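Local coordinates for sulfur oxidation protein soxB (Thermus thermophilus, PDB 2WDF) that probably acts as a manganese-dependent hydrolase of bacterial sulfur oxidation, cleaving sulfate from sulfur intermediates carried by a partner protein, at residues Val445-Ala450 / Glu484-Val489; Leu472-Asp477 / Glu545-Val550; Tyr64-Ala69 / Leu86-Phe91; His286-Thr291 / Ala403-Thr408. All coordinates share one frame; numbering follows the deposited sequence. Where two conformers were deposited one is given.

How the interactions relate
Interactions 1 and 2 build one part of the C-terminal region, and interaction 4 lies at the manganese site. Strand 472-476 pairs with strand 548-550 in interaction 2 and, along its other edge, with strand 486-487 of interaction 1. The centres of these two contacts are 10 Å apart, and Val486 CG1 packs on Tyr474 CD1 at 3.5 Å. Interaction 4 holds two manganese ligands, and its centre is 22 to 23 Å from those of interactions 1 and 2. Interaction 3 is nearer to it, 14 Å between centres, and the two touch where Leu86 CD1 meets Leu290 CB at 3.6 Å. The side chain of Thr66 in interaction 3 lies about 11 Å from that of His288.

Interaction 1. Residues Val445-Ala450 / Glu484-Val489; sequences VLEDIA and ERVREV
Glu447 reaches from helix 439-453 to the backbone of Arg485 and Val486, joining the helix to the edge of the sheet it packs against in the C-terminal domain of the 5'-nucleotidase family. A bend at chi2 (-80°) swings the carboxylate past Val486, the two side chains running in opposite directions. Val486 N bonds to Glu447 OE1 from well above the carboxylate plane, modelled at 2.5 Å, a length so short that its exact value is doubtful. Arg485 N gives its hydrogen to the syn lone pair of Glu447 OE2, 3.1 Å away. Behind the carboxylate the packing is apolar and close: Val486 CG2 lies 3.8 Å from Glu447 CG and 4.0 Å from Leu446 CB.

The other side is looser and wetter. Glu484, whose CB is directed away from the helix, is exposed, and Arg485 CD only brushes Ala450 CB at 4.1 Å. A water donates to Glu447 O and OE2 and accepts from Arg485 NH1, while Arg485 NE bonds to Pro478 O. With an alanine in place of Glu447, the amides of Arg485 and Val486 would probably lose their acceptor and a gap open beside Val486. Backbone N-H groups, the water and the nearby guanidinium would together tend to keep this buried carboxylate ionised.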
# COMPACT_ATOMS: atom_id res chain seq x y z
N VAL A 445 -8.58 -20.94 8.44
CA VAL A 445 -8.46 -19.60 7.87
C VAL A 445 -7.01 -19.12 7.97
O VAL A 445 -6.43 -18.61 7.01
CB VAL A 445 -9.40 -18.61 8.58
CG1 VAL A 445 -9.03 -17.19 8.22
CG2 VAL A 445 -10.83 -18.89 8.21
N LEU A 446 -6.43 -19.28 9.16
CA LEU A 446 -5.04 -18.88 9.37
C LEU A 446 -4.08 -19.69 8.48
O LEU A 446 -3.17 -19.13 7.88
CB LEU A 446 -4.68 -19.04 10.84
CG LEU A 446 -5.36 -18.00 11.74
CD1 LEU A 446 -5.07 -18.30 13.20
CD2 LEU A 446 -4.88 -16.59 11.36
N GLU A 447 -4.29 -21.00 8.41
CA GLU A 447 -3.43 -21.86 7.60
C GLU A 447 -3.55 -21.46 6.15
O GLU A 447 -2.58 -21.47 5.40
CB GLU A 447 -3.79 -23.35 7.76
CG GLU A 447 -3.26 -24.00 9.01
CD GLU A 447 -1.79 -24.40 8.93
OE1 GLU A 447 -1.28 -24.88 9.95
OE2 GLU A 447 -1.15 -24.29 7.85
N ASP A 448 -4.78 -21.11 5.75
CA ASP A 448 -5.07 -20.68 4.40
C ASP A 448 -4.33 -19.38 4.03
O ASP A 448 -3.72 -19.28 2.97
CB ASP A 448 -6.58 -20.46 4.26
CG ASP A 448 -6.98 -20.05 2.86
OD1 ASP A 448 -7.84 -19.15 2.75
OD2 ASP A 448 -6.46 -20.63 1.89
N ILE A 449 -4.40 -18.39 4.92
CA ILE A 449 -3.71 -17.12 4.70
C ILE A 449 -2.21 -17.39 4.69
O ILE A 449 -1.49 -16.86 3.86
CB ILE A 449 -4.05 -16.06 5.78
CG1 ILE A 449 -5.52 -15.66 5.69
CG2 ILE A 449 -3.15 -14.83 5.60
CD1 ILE A 449 -6.14 -15.26 7.01
N ALA A 450 -1.77 -18.24 5.62
CA ALA A 450 -0.36 -18.59 5.75
C ALA A 450 0.20 -19.20 4.47
O ALA A 450 1.30 -18.85 4.04
CB ALA A 450 -0.15 -19.53 6.95
N GLU A 484 0.35 -27.39 8.14
CA GLU A 484 1.21 -27.51 9.31
C GLU A 484 1.91 -26.20 9.72
O GLU A 484 2.75 -26.20 10.61
CB GLU A 484 2.27 -28.60 9.08
CG GLU A 484 1.72 -30.02 9.12
CD GLU A 484 2.70 -31.05 8.61
OE1 GLU A 484 3.90 -30.93 8.95
OE2 GLU A 484 2.28 -31.97 7.88
N ARG A 485 1.57 -25.09 9.07
CA ARG A 485 2.22 -23.81 9.39
C ARG A 485 1.72 -23.18 10.69
O ARG A 485 2.45 -22.45 11.36
CB ARG A 485 2.10 -22.82 8.23
CG ARG A 485 3.01 -23.12 7.06
CD ARG A 485 3.10 -21.93 6.13
NE ARG A 485 3.94 -22.20 4.96
CZ ARG A 485 3.51 -22.80 3.85
NH1 ARG A 485 2.24 -23.19 3.76
NH2 ARG A 485 4.33 -23.00 2.83
N VAL A 486 0.47 -23.45 11.03
CA VAL A 486 -0.14 -22.88 12.23
C VAL A 486 -0.37 -23.98 13.25
O VAL A 486 -1.07 -24.95 12.98
CB VAL A 486 -1.45 -22.18 11.89
CG1 VAL A 486 -2.01 -21.49 13.13
CG2 VAL A 486 -1.27 -21.21 10.73
N ARG A 487 0.21 -23.81 14.44
CA ARG A 487 0.06 -24.79 15.51
C ARG A 487 -0.10 -24.15 16.88
O ARG A 487 0.09 -22.94 17.04
CB ARG A 487 1.26 -25.75 15.52
CG ARG A 487 2.59 -25.07 15.71
CD ARG A 487 3.70 -25.77 14.95
NE ARG A 487 4.92 -25.86 15.74
CZ ARG A 487 6.12 -26.16 15.25
NH1 ARG A 487 6.27 -26.40 13.95
NH2 ARG A 487 7.17 -26.21 16.06
N GLU A 488 -0.44 -24.98 17.86
CA GLU A 488 -0.61 -24.52 19.24
C GLU A 488 -1.58 -23.34 19.35
O GLU A 488 -1.32 -22.38 20.08
CB GLU A 488 0.74 -24.12 19.83
CG GLU A 488 1.81 -25.19 19.68
CD GLU A 488 1.95 -26.06 20.92
OE1 GLU A 488 1.01 -26.09 21.74
OE2 GLU A 488 3.00 -26.71 21.07
N VAL A 489 -2.69 -23.40 18.62
CA VAL A 489 -3.67 -22.32 18.66
C VAL A 489 -4.40 -22.28 19.98
O VAL A 489 -4.89 -23.31 20.46
CB VAL A 489 -4.65 -22.36 17.48
CG1 VAL A 489 -5.62 -21.17 17.56
CG2 VAL A 489 -3.91 -22.38 16.15
O HOH W 1 -0.33 -23.05 5.53

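Interaction 2. Residues Leu472-Asp477 / Glu545-Val550; sequences LRYVLD and EPNVKV
Asn547 sets its CG between its own backbone N and carbonyl carbon (chi1 63°), and this turn brings ND2 to Leu472 O at 2.7 Å. Tyr474 holds its ring in the same kind of position (chi1 71°), laying it alongside Val548. The Asn547 bond is nearly straight at the hydrogen (166°) and lies in the amide plane, yet it meets Leu472 O from above the carbonyl plane.

From here strands 472-476 and 548-550 run parallel, with a regular ladder between them. Tyr474 N bonds to Asn547 O, Lys549 N to Tyr474 O at 3.0 Å in the carbonyl plane, and Leu476 N to Lys549 O at 2.7 Å, nearly end-on to the carbonyl.

On the face of the sheet that carries Tyr474, Val548 and Leu476, the modelled conformer of Val548, one of two, places CG2 over the tyrosine ring, 4.0 Å from its centroid in a CH-pi contact. The same CG2 lies 4.0 Å from Leu476 CB. The other face holds Val475 and, in the given one of its two conformers, the extended chain of Lys549, side by side. Strand 472-476 sits inside a mixed sheet, with antiparallel strands 486-487 and 489-491 along its other edge.

Asn547 ND2 takes the carbonyl that Asn547 N would meet if the ladder ran on, so a side-chain amide extends the pairing beyond the regular strand and satisfies Leu472 O.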
# COMPACT_ATOMS: atom_id res chain seq x y z
N LEU A 472 -6.76 -14.43 20.29
CA LEU A 472 -6.06 -15.70 20.16
C LEU A 472 -4.55 -15.55 20.08
O LEU A 472 -4.03 -14.45 19.90
CB LEU A 472 -6.63 -16.56 19.03
CG LEU A 472 -6.29 -16.40 17.55
CD1 LEU A 472 -4.83 -16.70 17.27
CD2 LEU A 472 -7.17 -17.38 16.79
N ARG A 473 -3.86 -16.67 20.27
CA ARG A 473 -2.40 -16.72 20.21
C ARG A 473 -2.06 -17.97 19.43
O ARG A 473 -2.82 -18.93 19.45
CB ARG A 473 -1.77 -16.82 21.61
CG ARG A 473 -2.40 -15.91 22.66
CD ARG A 473 -1.41 -15.52 23.74
NE ARG A 473 -0.52 -16.62 24.11
CZ ARG A 473 0.67 -16.45 24.67
NH1 ARG A 473 1.42 -17.50 24.97
NH2 ARG A 473 1.11 -15.23 24.92
N TYR A 474 -0.89 -17.97 18.80
CA TYR A 474 -0.49 -19.15 18.05
C TYR A 474 1.00 -19.19 17.71
O TYR A 474 1.75 -18.23 17.95
CB TYR A 474 -1.38 -19.33 16.81
CG TYR A 474 -1.17 -18.32 15.70
CD1 TYR A 474 -0.45 -18.64 14.56
CD2 TYR A 474 -1.76 -17.06 15.76
CE1 TYR A 474 -0.27 -17.72 13.53
CE2 TYR A 474 -1.59 -16.13 14.75
CZ TYR A 474 -0.85 -16.47 13.63
OH TYR A 474 -0.68 -15.54 12.62
N VAL A 475 1.43 -20.32 17.19
CA VAL A 475 2.82 -20.52 16.79
C VAL A 475 2.81 -20.67 15.28
O VAL A 475 1.98 -21.39 14.73
CB VAL A 475 3.41 -21.78 17.47
CG1 VAL A 475 4.88 -21.94 17.14
CG2 VAL A 475 3.20 -21.72 18.97
N LEU A 476 3.72 -19.98 14.61
CA LEU A 476 3.76 -20.04 13.15
C LEU A 476 5.10 -20.50 12.65
O LEU A 476 6.14 -19.98 13.06
CB LEU A 476 3.45 -18.66 12.54
CG LEU A 476 3.68 -18.55 11.03
CD1 LEU A 476 2.46 -19.04 10.26
CD2 LEU A 476 4.03 -17.12 10.62
N ASP A 477 5.06 -21.46 11.72
CA ASP A 477 6.27 -21.94 11.08
C ASP A 477 6.12 -21.71 9.59
O ASP A 477 5.53 -22.52 8.88
CB ASP A 477 6.53 -23.41 11.38
CG ASP A 477 7.87 -23.87 10.85
OD1 ASP A 477 8.51 -23.07 10.13
OD2 ASP A 477 8.29 -25.01 11.16
N GLU A 545 2.30 -6.43 22.38
CA GLU A 545 2.30 -7.78 22.94
C GLU A 545 1.89 -8.77 21.85
O GLU A 545 0.74 -9.20 21.77
CB GLU A 545 1.33 -7.87 24.12
CG GLU A 545 1.31 -6.61 24.97
CD GLU A 545 -0.04 -6.38 25.63
OE1 GLU A 545 -0.81 -5.52 25.13
OE2 GLU A 545 -0.31 -7.05 26.64
N PRO A 546 2.84 -9.11 20.96
CA PRO A 546 2.58 -10.02 19.84
C PRO A 546 1.98 -11.33 20.33
O PRO A 546 2.40 -11.89 21.35
CB PRO A 546 3.96 -10.22 19.21
CG PRO A 546 4.94 -9.72 20.22
CD PRO A 546 4.25 -8.72 21.07
N ASN A 547 0.94 -11.78 19.64
CA ASN A 547 0.23 -12.99 20.04
C ASN A 547 0.70 -14.15 19.19
O ASN A 547 0.02 -15.17 19.10
CB ASN A 547 -1.27 -12.79 19.82
CG ASN A 547 -1.61 -12.59 18.36
OD1 ASN A 547 -0.87 -11.91 17.63
ND2 ASN A 547 -2.69 -13.20 17.90
N VAL A 548 1.84 -13.98 18.54
CA VAL A 548 2.37 -15.03 17.68
C VAL A 548 3.83 -15.31 17.97
O VAL A 548 4.60 -14.41 18.30
CB VAL A 548 2.15 -14.71 16.19
CG1 VAL A 548 2.93 -13.46 15.80
CG2 VAL A 548 2.58 -15.89 15.32
N LYS A 549 4.20 -16.58 17.84
CA LYS A 549 5.58 -17.03 18.03
C LYS A 549 6.01 -17.56 16.66
O LYS A 549 5.35 -18.43 16.10
CB LYS A 549 5.64 -18.14 19.09
CG LYS A 549 6.96 -18.90 19.16
CD LYS A 549 6.89 -20.04 20.19
CE LYS A 549 8.01 -21.06 20.01
NZ LYS A 549 7.66 -22.43 20.54
N VAL A 550 7.07 -17.00 16.10
CA VAL A 550 7.54 -17.40 14.80
C VAL A 550 8.73 -18.35 14.87
O VAL A 550 9.80 -17.98 15.36
CB VAL A 550 7.87 -16.17 13.92
CG1 VAL A 550 8.05 -16.59 12.47
CG2 VAL A 550 6.74 -15.12 14.05

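Interaction 3. Residues Tyr64-Ala69 / Leu86-Phe91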
# COMPACT_ATOMS: atom_id res chain seq x y z
N TYR A 64 11.45 -8.00 1.42
CA TYR A 64 11.53 -8.82 2.63
C TYR A 64 12.59 -8.27 3.59
O TYR A 64 13.07 -8.98 4.47
CB TYR A 64 11.87 -10.27 2.26
CG TYR A 64 10.72 -10.96 1.55
CD1 TYR A 64 9.52 -11.21 2.22
CD2 TYR A 64 10.77 -11.23 0.19
CE1 TYR A 64 8.44 -11.78 1.57
CE2 TYR A 64 9.70 -11.83 -0.47
CZ TYR A 64 8.53 -12.09 0.23
OH TYR A 64 7.44 -12.65 -0.41
N LEU A 65 12.97 -7.01 3.42
CA LEU A 65 13.99 -6.39 4.26
C LEU A 65 13.40 -5.36 5.22
O LEU A 65 12.66 -4.47 4.79
CB LEU A 65 15.06 -5.72 3.38
CG LEU A 65 15.73 -6.61 2.34
CD1 LEU A 65 16.48 -5.78 1.27
CD2 LEU A 65 16.65 -7.62 3.02
N THR A 66 13.75 -5.45 6.50
CA THR A 66 13.28 -4.48 7.50
C THR A 66 14.40 -4.12 8.48
O THR A 66 15.49 -4.69 8.45
CB THR A 66 12.08 -5.04 8.31
OG1 THR A 66 12.51 -6.19 9.05
CG2 THR A 66 10.90 -5.40 7.38
N GLY A 67 14.09 -3.21 9.39
CA GLY A 67 14.98 -2.81 10.48
C GLY A 67 16.41 -2.51 10.09
O GLY A 67 16.67 -1.77 9.14
N GLU A 68 17.35 -3.07 10.85
CA GLU A 68 18.75 -2.82 10.56
C GLU A 68 19.15 -3.43 9.24
O GLU A 68 19.95 -2.87 8.51
CB GLU A 68 19.67 -3.35 11.67
CG GLU A 68 19.34 -2.85 13.06
CD GLU A 68 18.27 -3.70 13.73
OE1 GLU A 68 17.67 -4.57 13.06
OE2 GLU A 68 18.01 -3.47 14.92
N ALA A 69 18.60 -4.62 8.95
CA ALA A 69 18.96 -5.32 7.72
C ALA A 69 18.72 -4.49 6.47
O ALA A 69 19.55 -4.49 5.56
CB ALA A 69 18.26 -6.69 7.63
N LEU A 86 12.99 4.53 5.40
CA LEU A 86 13.27 3.14 5.05
C LEU A 86 13.05 2.04 6.10
O LEU A 86 12.81 0.89 5.75
CB LEU A 86 14.71 3.08 4.51
CG LEU A 86 15.21 1.86 3.74
CD1 LEU A 86 14.46 1.72 2.40
CD2 LEU A 86 16.73 2.01 3.53
N SER A 87 13.10 2.39 7.39
CA SER A 87 13.06 1.38 8.43
C SER A 87 12.36 1.82 9.73
O SER A 87 12.23 3.01 10.01
CB SER A 87 14.52 0.93 8.69
OG SER A 87 14.67 0.10 9.81
N TYR A 88 11.88 0.86 10.51
CA TYR A 88 11.22 1.17 11.78
C TYR A 88 12.26 1.57 12.84
O TYR A 88 11.91 2.12 13.88
CB TYR A 88 10.42 -0.03 12.29
CG TYR A 88 11.28 -1.19 12.78
CD1 TYR A 88 11.76 -1.22 14.09
CD2 TYR A 88 11.64 -2.23 11.93
CE1 TYR A 88 12.56 -2.26 14.54
CE2 TYR A 88 12.44 -3.29 12.38
CZ TYR A 88 12.89 -3.29 13.68
OH TYR A 88 13.67 -4.32 14.14
N VAL A 89 13.53 1.28 12.58
CA VAL A 89 14.62 1.59 13.53
C VAL A 89 14.64 3.09 13.85
O VAL A 89 14.60 3.92 12.93
CB VAL A 89 15.98 1.10 13.00
CG1 VAL A 89 17.13 1.60 13.90
CG2 VAL A 89 16.01 -0.42 12.92
N ASP A 90 14.69 3.43 15.14
CA ASP A 90 14.71 4.83 15.60
C ASP A 90 13.48 5.63 15.13
O ASP A 90 13.53 6.85 15.08
CB ASP A 90 15.95 5.57 15.07
CG ASP A 90 17.25 4.89 15.46
OD1 ASP A 90 17.32 4.31 16.57
OD2 ASP A 90 18.19 4.87 14.63
N PHE A 91 12.40 4.95 14.75
CA PHE A 91 11.25 5.69 14.22
C PHE A 91 10.73 6.92 14.98
O PHE A 91 10.63 7.99 14.41
CB PHE A 91 10.08 4.79 13.80
CG PHE A 91 8.98 5.54 13.10
CD1 PHE A 91 9.10 5.89 11.76
CD2 PHE A 91 7.87 6.00 13.80
CE1 PHE A 91 8.09 6.60 11.12
CE2 PHE A 91 6.87 6.72 13.17
CZ PHE A 91 6.98 7.03 11.83
O HOH W 2 11.30 -1.81 5.97
O HOH W 3 13.92 -6.33 11.40
O HOH W 4 11.44 -1.75 8.57
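Just after helix 81-86 an ST turn at Ser87 faces the chain entering helix 67-74, and Ser87 OG meets Gly67 O across the contact in a weak hydrogen bond of 2.8 Å. The same hydroxyl closes the turn by accepting from Val89 N at 3.2 Å, almost straight (168°). With OG anti to the backbone N of Ser87 (chi1 171°), the oxygen is directed at the glycine while still serving its own turn.

The Tyr88 and Val89 side chains both pack closely against Gly67. Tyr88 CE2 comes within 3.2 Å of Gly67 CA, and Val89 CG2 lies 3.5 Å from Gly67 C. A beta carbon at Gly67 would run into the tyrosine ring, and the backbone there has a positive phi.

Tyr88 to Phe91 form a type II beta turn, closed by Phe91 N to Tyr88 O, which leads the chain into helix 91-98. Val89, inside this turn, rests CG2 over one face of the Tyr88 ring toward the rim, and also against Glu68 CD at 4.1 Å.

Glu68 crosses Tyr88 with carboxylate and ring planes 81° apart, and OE1 forms a salt bridge with Arg556, on which Tyr88 also packs. Thr66 OG1, near the edge of that ring, bonds to Pro50 O. Water fills in along the backbones: one molecule accepts from both Gly67 N and Tyr88 N, and another donates to Leu65 O and Leu86 O, at 3.1 Å from the latter.

Interaction 4. Residues His286-Thr291 / Ala403-Thr408; sequences HTHDLT and AVRWGT. With MN (manganese (II) ion), chain D; MN (manganese (II) ion), chain C.
Thr287 O is gripped by two nitrogens of Arg405, NH2 at 2.8 Å and, more weakly, NE at 3.0 Å. The carbonyl lies in the Gly-His-Thr-His motif of the metallophosphoesterase fold, whose two histidines here bind manganese. NH2 approaches in the carbonyl plane on a lone pair, though the oxygen is tilted 27° out of the guanidinium plane. This holds for the given conformer of Arg405, one of two, in which NH1 also forms a salt bridge with Asp465.

His288 runs past Arg405 in the opposite direction. Its ND1 makes a weak bond to Arg405 O at 2.9 Å, and Arg405 CB lies over one face of its ring. Arg405 is thus a second-shell partner for a ring whose NE2 binds manganese together with Asp36, His38 and Asp132. Asp132 also binds the second manganese, with His163, His263 and His286.

Thr287 OG1 donates to Asp289 OD2, and CG2 lies against Arg405 NH2 at 3.5 Å. With an alanine here, the Asp289 carboxylate would probably lose a tie that fixes its turn, and Arg405 its neighbouring methyl.

One water bridges the two metals, 2.0 Å from the manganese held by His288 and 2.2 Å from the one held by His286, and donates to His286 O.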
# COMPACT_ATOMS: atom_id res chain seq x y z
N HIS A 286 1.76 -1.45 -5.22
CA HIS A 286 1.04 -2.48 -4.46
C HIS A 286 1.60 -2.99 -3.15
O HIS A 286 0.87 -3.16 -2.17
CB HIS A 286 0.68 -3.67 -5.33
CG HIS A 286 -0.23 -4.65 -4.65
ND1 HIS A 286 -1.50 -4.31 -4.24
CD2 HIS A 286 -0.03 -5.93 -4.25
CE1 HIS A 286 -2.06 -5.36 -3.64
NE2 HIS A 286 -1.18 -6.35 -3.63
N THR A 287 2.88 -3.35 -3.14
CA THR A 287 3.52 -3.91 -1.96
C THR A 287 4.05 -2.88 -0.97
O THR A 287 4.47 -3.24 0.13
CB THR A 287 4.53 -5.01 -2.31
OG1 THR A 287 5.23 -4.66 -3.53
CG2 THR A 287 3.78 -6.34 -2.54
N HIS A 288 3.96 -1.60 -1.35
CA HIS A 288 4.38 -0.47 -0.50
C HIS A 288 5.87 -0.50 -0.13
O HIS A 288 6.28 -0.00 0.93
CB HIS A 288 3.51 -0.38 0.76
CG HIS A 288 2.06 -0.11 0.47
ND1 HIS A 288 1.19 0.39 1.42
CD2 HIS A 288 1.33 -0.28 -0.66
CE1 HIS A 288 -0.01 0.52 0.89
NE2 HIS A 288 0.04 0.12 -0.37
N ASP A 289 6.67 -1.07 -1.02
CA ASP A 289 8.11 -1.22 -0.79
C ASP A 289 8.92 0.04 -1.09
O ASP A 289 8.43 0.99 -1.70
CB ASP A 289 8.67 -2.39 -1.63
CG ASP A 289 8.13 -3.74 -1.17
OD1 ASP A 289 8.21 -4.04 0.05
OD2 ASP A 289 7.65 -4.51 -2.03
N LEU A 290 10.18 0.01 -0.65
CA LEU A 290 11.15 1.08 -0.86
C LEU A 290 12.43 0.44 -1.38
O LEU A 290 12.89 -0.56 -0.84
CB LEU A 290 11.44 1.84 0.45
CG LEU A 290 10.54 3.06 0.69
CD1 LEU A 290 10.55 3.50 2.14
CD2 LEU A 290 10.90 4.21 -0.24
N THR A 291 12.96 0.98 -2.48
CA THR A 291 14.20 0.47 -3.09
C THR A 291 15.13 1.65 -3.40
O THR A 291 15.12 2.18 -4.51
CB THR A 291 13.89 -0.34 -4.39
OG1 THR A 291 13.17 0.48 -5.32
CG2 THR A 291 13.05 -1.58 -4.08
N ALA A 403 -5.31 -7.20 7.34
CA ALA A 403 -3.89 -6.86 7.27
C ALA A 403 -3.49 -6.11 6.01
O ALA A 403 -2.51 -6.47 5.35
CB ALA A 403 -3.02 -8.07 7.48
N VAL A 404 -4.20 -5.03 5.71
CA VAL A 404 -3.85 -4.18 4.57
C VAL A 404 -2.54 -3.44 4.87
O VAL A 404 -2.15 -3.30 6.03
CB VAL A 404 -5.01 -3.20 4.23
CG1 VAL A 404 -6.31 -3.97 3.93
CG2 VAL A 404 -5.23 -2.22 5.37
N ARG A 405 -1.86 -2.97 3.83
CA ARG A 405 -0.60 -2.25 3.98
C ARG A 405 -0.76 -0.73 4.00
O ARG A 405 0.21 0.00 4.15
CB ARG A 405 0.38 -2.66 2.87
CG ARG A 405 1.42 -3.67 3.33
CD ARG A 405 1.36 -4.94 2.49
NE ARG A 405 2.50 -5.03 1.59
CZ ARG A 405 3.47 -5.94 1.71
NH1 ARG A 405 3.43 -6.83 2.69
NH2 ARG A 405 4.47 -5.95 0.84
N TRP A 406 -2.00 -0.27 3.83
CA TRP A 406 -2.25 1.16 3.88
C TRP A 406 -2.65 1.53 5.30
O TRP A 406 -3.10 0.69 6.06
CB TRP A 406 -3.33 1.62 2.87
CG TRP A 406 -4.57 0.76 2.77
CD1 TRP A 406 -4.79 -0.25 1.90
CD2 TRP A 406 -5.83 1.01 3.42
NE1 TRP A 406 -6.09 -0.69 1.98
CE2 TRP A 406 -6.75 0.06 2.92
CE3 TRP A 406 -6.26 1.89 4.42
CZ2 TRP A 406 -8.07 -0.01 3.36
CZ3 TRP A 406 -7.57 1.82 4.86
CH2 TRP A 406 -8.46 0.87 4.34
N GLY A 407 -2.48 2.80 5.66
CA GLY A 407 -2.83 3.28 6.98
C GLY A 407 -1.98 4.47 7.36
O GLY A 407 -1.51 5.23 6.51
N THR A 408 -1.79 4.66 8.66
CA THR A 408 -1.02 5.79 9.15
C THR A 408 -0.34 5.41 10.45
O THR A 408 -0.43 4.26 10.89
CB THR A 408 -1.92 7.05 9.25
OG1 THR A 408 -1.10 8.22 9.31
CG2 THR A 408 -2.88 6.97 10.46
MN MN D . -2.67 -2.24 -4.14
MN MN C . -1.70 0.06 -1.91
O HOH W 5 -1.73 -1.93 -2.17
O HOH W 6 7.00 -6.38 0.69